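Side-chain contacts in cytokinin riboside 5'-monophosphate phosphoribohydrolase (Streptomyces coelicolor, PDB 5ZI9), which belongs to the SLOG clan of Rossmann-like alpha/beta proteins and assembles as six copies of the chain: residues B[56-59]-B[60-64]; B[159-162]-B[163-167]; B[228-231]-B[232-235]. All coordinates share one frame; numbering follows the deposited sequence.

Overall arrangement
The three contacts follow one another along the chain. Each is local, between residues three or four apart. Contact 1 lies on helix 50-67 and contact 2 on helix 156-165. Their centres are about 14 Å apart and they touch: Phe61 CE1 is 3.4 Å from Met161 CE, and Phe61 CD1 is 3.9 Å from Met162 CE. Both also meet the third subunit. Contact 3 leads into strand 234-236, and its centre is about 21 Å from that of contact 2 and about 34 Å from that of contact 1. A bound citrate, probably from the crystallisation liquor, lies about 3 Å from the Arg56 side chain, and a citrate lies about 5 Å from that of Arg159.

Contact 1: residues B[56-59]-B[60-64]; sequences RIQS and EFIEG
Arg56 to Ser59 and Glu60 to Gly64 are successive parts of helix 50-67. Four backbone bonds of the i to i+4 kind join them. Glu60 N, Phe61 N, Ile62 N and Glu63 N donate to Arg56 O, Ile57 O, Gln58 O and Ser59 O, in that order. The Ile62 N to Gln58 O bond is 2.9 Å long, with an N-H...O angle of 164°. Ile57 and Phe61 lie side by side and point the same way. Ile57 CG2 meets the ring at Phe61 CE2, 3.8 Å away. The ring edge also runs past Gln58 CA. This is plain alpha-helical packing on a helix at a subunit interface: Phe61 also touches Val158, Met161 and Met162 of helix 156-165, and Phe61 of the third subunit. Gln58 CG runs beside Ile62, 4.2 Å from its CD1. The Glu63 chain, bent at chi2 (143°), brings its carboxylate beside Ser59, with Glu63 OE2 3.8 Å from Ser59 CB. Glu63 OE1 makes a long, weak ion pair with Arg154, which Glu60 meets in a salt bridge. Ser59 OG bonds to Leu55 O. Arg56 NH1 forms a salt bridge with Glu63 of the second subunit, and Arg56 NE bonds to a citrate.

Contact 2: residues B[159-162]-B[163-167]; sequences RKMM and FVKYA
Arg159 turns one face of its guanidinium group to Phe163 CE2, four residues on. The two planes are not stacked; they stand 60° apart. Phe163 CE2 sits 3.5 Å above the guanidinium plane, and its nearest guanidinium atom is Arg159 NE at 3.6 Å. The Arg159 chain leaves the backbone with CG anti to N, runs straight through chi2 and bends at chi3 (75°). That bend brings NE and CZ to the ring, and CG packs on the same ring carbon. NH2 goes on to bond Leu133 O, which helps fix the group.

A second pair lies further along. Met162 and Tyr166 run side by side in a Met-aromatic contact. The sulfur, Met162 SD, approaches the ring at its edge, 5.2 Å from the Tyr166 centroid and 3.8 Å from Tyr166 CE2. Met162 O lies at that ring's edge too, in its plane, 3.4 Å from Tyr166 CD2. The same oxygen accepts Tyr166 N, with the donor well above the carbonyl plane. Met161 O takes two amides, Lys165 N at 3.1 Å and, weakly, Val164 N. Such shared acceptance fits the closing turn of a helix. Met161 SD also runs beside Lys165 CD.

The charged ends lead elsewhere. Lys160 NZ forms salt bridges with Asp181, Glu182 and Glu185, and Lys165 NZ forms a salt bridge with Asp50 of the third subunit.

Helix 156-165 leads straight into strand 167-172 of the parallel sheet. Arg159, Met162 and Phe163 touch strand 130-135, and Arg159 and Met162 also touch Phe153 of strand 149-153. Phe163 is edge-to-face with Phe78, while Met161, Met162 and Tyr166 pack on Phe65 of helix 50-67.

Contact 3: residues B[228-231]-B[232-235]; sequences KDLM and LFHV
Phe233 turns one face of its ring to the backbone carbonyl of Leu230. Leu230 O stands 3.7 Å above the ring plane, offset toward the rim on the CE1 side. The ring gets there because chi1 of Phe233 (59°) sets CG between the backbone N and the carbonyl carbon, so the side chain folds back over the preceding turn. The side chain of Leu230 meets the ring more loosely, with Leu230 CD2 at 4.3 Å from Phe233 CE1.

Leu232 takes a different course. Its branch packs along the Asp229 carbonyl: Leu232 CG is 3.3 Å from Asp229 O, and CD1 is 3.5 Å from that oxygen. The amide of the same residue reaches the same acceptor, as a weak bond of 3.4 Å from Leu232 N to Asp229 O. One carbonyl is thus met by both the backbone and the side chain of Leu232. The Asp229 carboxylate has its own partner: OD2 bonds to Ala226 N.

Both apolar side chains pack on neighbouring helices. Leu232 packs on Leu187, Val190 and Gln191 of helix 177-191. Phe233 meets Leu187 of that helix, Val212 of helix 205-220, and Ile200 and Leu202 of strand 200-203. A short 3-10 segment and a turn lead to strand 234-236, an outermost strand of the parallel sheet within this chain, as in a Rossmann-like alpha/beta fold.

Contact 1: residues B[56-59]-B[60-64]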
# COMPACT_ATOMS: atom_id res chain seq x y z
N ARG B 56 9.75 1.24 1.07
CA ARG B 56 10.92 0.54 0.57
C ARG B 56 11.05 -0.86 1.12
O ARG B 56 11.41 -1.76 0.39
CB ARG B 56 12.19 1.30 0.96
CG ARG B 56 12.39 2.59 0.19
CD ARG B 56 12.66 2.28 -1.27
NE ARG B 56 13.77 3.08 -1.73
CZ ARG B 56 14.60 2.74 -2.70
NH1 ARG B 56 14.48 1.59 -3.33
NH2 ARG B 56 15.58 3.56 -3.04
N ILE B 57 10.81 -1.01 2.42
CA ILE B 57 10.81 -2.28 3.08
C ILE B 57 9.74 -3.19 2.51
O ILE B 57 9.99 -4.35 2.27
CB ILE B 57 10.56 -2.10 4.59
CG1 ILE B 57 11.77 -1.44 5.22
CG2 ILE B 57 10.34 -3.45 5.27
CD1 ILE B 57 11.45 -0.81 6.56
N GLN B 58 8.53 -2.65 2.35
CA GLN B 58 7.43 -3.38 1.77
C GLN B 58 7.77 -3.85 0.35
O GLN B 58 7.50 -4.98 -0.02
CB GLN B 58 6.17 -2.52 1.76
CG GLN B 58 4.87 -3.27 1.46
CD GLN B 58 3.77 -2.38 0.93
OE1 GLN B 58 4.03 -1.37 0.25
NE2 GLN B 58 2.53 -2.73 1.23
N SER B 59 8.38 -2.97 -0.44
CA SER B 59 8.83 -3.35 -1.78
C SER B 59 9.79 -4.56 -1.78
O SER B 59 9.70 -5.46 -2.63
CB SER B 59 9.51 -2.18 -2.45
OG SER B 59 8.59 -1.14 -2.56
N GLU B 60 10.71 -4.56 -0.83
CA GLU B 60 11.67 -5.64 -0.72
C GLU B 60 11.02 -6.95 -0.33
O GLU B 60 11.39 -7.98 -0.85
CB GLU B 60 12.80 -5.31 0.25
CG GLU B 60 13.89 -6.36 0.14
CD GLU B 60 15.23 -5.90 0.64
OE1 GLU B 60 15.51 -6.10 1.84
OE2 GLU B 60 16.03 -5.42 -0.18
N PHE B 61 10.03 -6.92 0.55
CA PHE B 61 9.22 -8.11 0.81
C PHE B 61 8.53 -8.59 -0.44
O PHE B 61 8.52 -9.78 -0.71
CB PHE B 61 8.11 -7.84 1.82
CG PHE B 61 8.54 -7.99 3.21
CD1 PHE B 61 8.73 -9.24 3.73
CD2 PHE B 61 8.74 -6.88 4.00
CE1 PHE B 61 9.13 -9.39 5.05
CE2 PHE B 61 9.11 -7.00 5.31
CZ PHE B 61 9.32 -8.27 5.85
N ILE B 62 7.91 -7.64 -1.17
CA ILE B 62 7.23 -8.00 -2.38
C ILE B 62 8.16 -8.66 -3.36
O ILE B 62 7.75 -9.63 -3.97
CB ILE B 62 6.51 -6.80 -3.03
CG1 ILE B 62 5.26 -6.49 -2.20
CG2 ILE B 62 6.07 -7.11 -4.47
CD1 ILE B 62 4.84 -5.07 -2.28
N GLU B 63 9.39 -8.14 -3.49
CA GLU B 63 10.37 -8.66 -4.44
C GLU B 63 10.81 -10.04 -4.04
O GLU B 63 10.92 -10.93 -4.88
CB GLU B 63 11.57 -7.73 -4.52
CG GLU B 63 11.33 -6.50 -5.37
CD GLU B 63 11.97 -5.21 -4.86
OE1 GLU B 63 13.09 -5.24 -4.28
OE2 GLU B 63 11.33 -4.16 -5.07
N GLY B 64 11.05 -10.23 -2.75
CA GLY B 64 11.37 -11.54 -2.21
C GLY B 64 10.33 -12.59 -2.54
O GLY B 64 10.65 -13.60 -3.12

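Contact 2: residues B[159-162]-B[163-167]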
# COMPACT_ATOMS: atom_id res chain seq x y z
N ARG B 159 15.34 -10.31 5.20
CA ARG B 159 16.00 -11.57 4.89
C ARG B 159 15.77 -12.64 5.95
O ARG B 159 15.58 -13.80 5.60
CB ARG B 159 17.49 -11.40 4.67
CG ARG B 159 18.12 -12.68 4.14
CD ARG B 159 19.59 -12.52 3.85
NE ARG B 159 20.39 -12.49 5.07
CZ ARG B 159 21.67 -12.81 5.14
NH1 ARG B 159 22.26 -12.76 6.31
NH2 ARG B 159 22.37 -13.18 4.07
N LYS B 160 15.78 -12.27 7.21
CA LYS B 160 15.55 -13.24 8.32
C LYS B 160 14.28 -14.04 8.19
O LYS B 160 14.22 -15.20 8.54
CB LYS B 160 15.46 -12.49 9.65
CG LYS B 160 16.74 -12.45 10.38
CD LYS B 160 16.55 -11.60 11.61
CE LYS B 160 17.64 -11.78 12.66
NZ LYS B 160 18.82 -12.61 12.27
N MET B 161 13.25 -13.37 7.74
CA MET B 161 11.99 -14.02 7.61
C MET B 161 11.96 -14.95 6.40
O MET B 161 11.25 -15.94 6.42
CB MET B 161 10.86 -13.01 7.60
CG MET B 161 10.20 -12.73 6.29
SD MET B 161 8.63 -13.58 6.31
CE MET B 161 7.58 -12.35 5.59
N MET B 162 12.75 -14.69 5.36
CA MET B 162 12.79 -15.57 4.18
C MET B 162 13.44 -16.97 4.47
O MET B 162 13.05 -18.02 3.90
CB MET B 162 13.55 -14.89 3.05
CG MET B 162 13.05 -13.50 2.69
SD MET B 162 11.58 -13.50 1.69
CE MET B 162 10.98 -11.83 1.95
N PHE B 163 14.42 -16.96 5.38
CA PHE B 163 15.12 -18.16 5.81
C PHE B 163 14.18 -19.12 6.47
O PHE B 163 14.37 -20.30 6.33
CB PHE B 163 16.26 -17.84 6.81
CG PHE B 163 17.53 -17.33 6.17
CD1 PHE B 163 18.15 -18.03 5.15
CD2 PHE B 163 18.15 -16.18 6.65
CE1 PHE B 163 19.33 -17.59 4.58
CE2 PHE B 163 19.33 -15.73 6.08
CZ PHE B 163 19.92 -16.44 5.05
N VAL B 164 13.18 -18.63 7.19
CA VAL B 164 12.20 -19.51 7.87
C VAL B 164 11.00 -19.88 7.02
O VAL B 164 10.59 -21.01 6.97
CB VAL B 164 11.71 -18.88 9.16
CG1 VAL B 164 10.69 -19.78 9.85
CG2 VAL B 164 12.93 -18.66 10.07
N LYS B 165 10.46 -18.90 6.33
CA LYS B 165 9.25 -19.05 5.54
C LYS B 165 9.38 -20.08 4.43
O LYS B 165 8.41 -20.77 4.12
CB LYS B 165 8.87 -17.68 4.93
CG LYS B 165 7.55 -17.65 4.14
CD LYS B 165 7.26 -16.28 3.53
CE LYS B 165 6.57 -16.38 2.18
NZ LYS B 165 5.11 -16.18 2.32
N TYR B 166 10.55 -20.15 3.80
CA TYR B 166 10.74 -21.02 2.63
C TYR B 166 11.44 -22.31 2.99
O TYR B 166 11.68 -23.14 2.10
CB TYR B 166 11.48 -20.29 1.49
CG TYR B 166 10.64 -19.20 0.93
CD1 TYR B 166 9.66 -19.47 -0.01
CD2 TYR B 166 10.75 -17.88 1.41
CE1 TYR B 166 8.85 -18.46 -0.50
CE2 TYR B 166 9.90 -16.87 0.95
CZ TYR B 166 8.98 -17.17 -0.00
OH TYR B 166 8.16 -16.20 -0.45
N ALA B 167 11.79 -22.49 4.26
CA ALA B 167 12.47 -23.69 4.71
C ALA B 167 11.59 -24.51 5.66
O ALA B 167 10.62 -23.99 6.22
CB ALA B 167 13.79 -23.34 5.36

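Contact 3: residues B[228-231]-B[232-235]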
# COMPACT_ATOMS: atom_id res chain seq x y z
N LYS B 228 14.30 -30.65 28.30
CA LYS B 228 13.63 -30.98 27.04
C LYS B 228 13.82 -29.92 25.94
O LYS B 228 13.54 -30.20 24.78
CB LYS B 228 12.12 -31.21 27.25
CG LYS B 228 11.70 -32.38 28.17
CD LYS B 228 10.45 -33.14 27.64
CE LYS B 228 9.34 -33.37 28.67
NZ LYS B 228 9.47 -34.61 29.50
N ASP B 229 14.23 -28.70 26.32
CA ASP B 229 14.53 -27.62 25.35
C ASP B 229 15.82 -27.89 24.56
O ASP B 229 16.00 -27.37 23.45
CB ASP B 229 14.61 -26.23 26.03
CG ASP B 229 13.25 -25.71 26.54
OD1 ASP B 229 12.17 -26.00 25.96
OD2 ASP B 229 13.23 -24.98 27.54
N LEU B 230 16.72 -28.69 25.13
CA LEU B 230 17.95 -29.16 24.45
C LEU B 230 17.73 -30.32 23.46
O LEU B 230 18.64 -30.66 22.72
CB LEU B 230 19.00 -29.56 25.49
CG LEU B 230 19.35 -28.45 26.51
CD1 LEU B 230 20.70 -28.69 27.15
CD2 LEU B 230 19.37 -27.09 25.84
N MET B 231 16.51 -30.85 23.41
CA MET B 231 16.09 -31.83 22.42
C MET B 231 15.59 -31.18 21.12
O MET B 231 15.23 -31.88 20.17
CB MET B 231 14.92 -32.61 22.96
CG MET B 231 15.07 -33.12 24.37
SD MET B 231 15.44 -34.85 24.32
CE MET B 231 17.23 -34.73 24.18
N LEU B 232 15.54 -29.85 21.10
CA LEU B 232 15.05 -29.12 19.92
C LEU B 232 16.07 -29.05 18.80
O LEU B 232 15.75 -28.57 17.71
CB LEU B 232 14.58 -27.71 20.32
CG LEU B 232 13.47 -27.70 21.39
CD1 LEU B 232 13.16 -26.27 21.80
CD2 LEU B 232 12.22 -28.39 20.86
N PHE B 233 17.28 -29.51 19.08
CA PHE B 233 18.28 -29.68 18.07
C PHE B 233 18.98 -31.02 18.27
O PHE B 233 18.83 -31.60 19.32
CB PHE B 233 19.27 -28.54 18.12
CG PHE B 233 20.00 -28.38 19.44
CD1 PHE B 233 19.45 -27.64 20.48
CD2 PHE B 233 21.28 -28.89 19.62
CE1 PHE B 233 20.14 -27.46 21.67
CE2 PHE B 233 21.98 -28.70 20.82
CZ PHE B 233 21.41 -27.99 21.84
N HIS B 234 19.70 -31.51 17.26
CA HIS B 234 20.55 -32.70 17.40
C HIS B 234 21.96 -32.27 16.99
O HIS B 234 22.12 -31.43 16.15
CB HIS B 234 20.05 -33.90 16.56
CG HIS B 234 18.55 -33.98 16.40
ND1 HIS B 234 17.78 -34.99 16.95
CD2 HIS B 234 17.67 -33.18 15.73
CE1 HIS B 234 16.50 -34.80 16.64
NE2 HIS B 234 16.41 -33.71 15.90
N VAL B 235 22.96 -32.82 17.63
CA VAL B 235 24.33 -32.62 17.25
C VAL B 235 24.85 -33.91 16.61
O VAL B 235 24.68 -34.98 17.15
CB VAL B 235 25.17 -32.29 18.47
CG1 VAL B 235 26.64 -32.05 18.08
CG2 VAL B 235 24.57 -31.09 19.19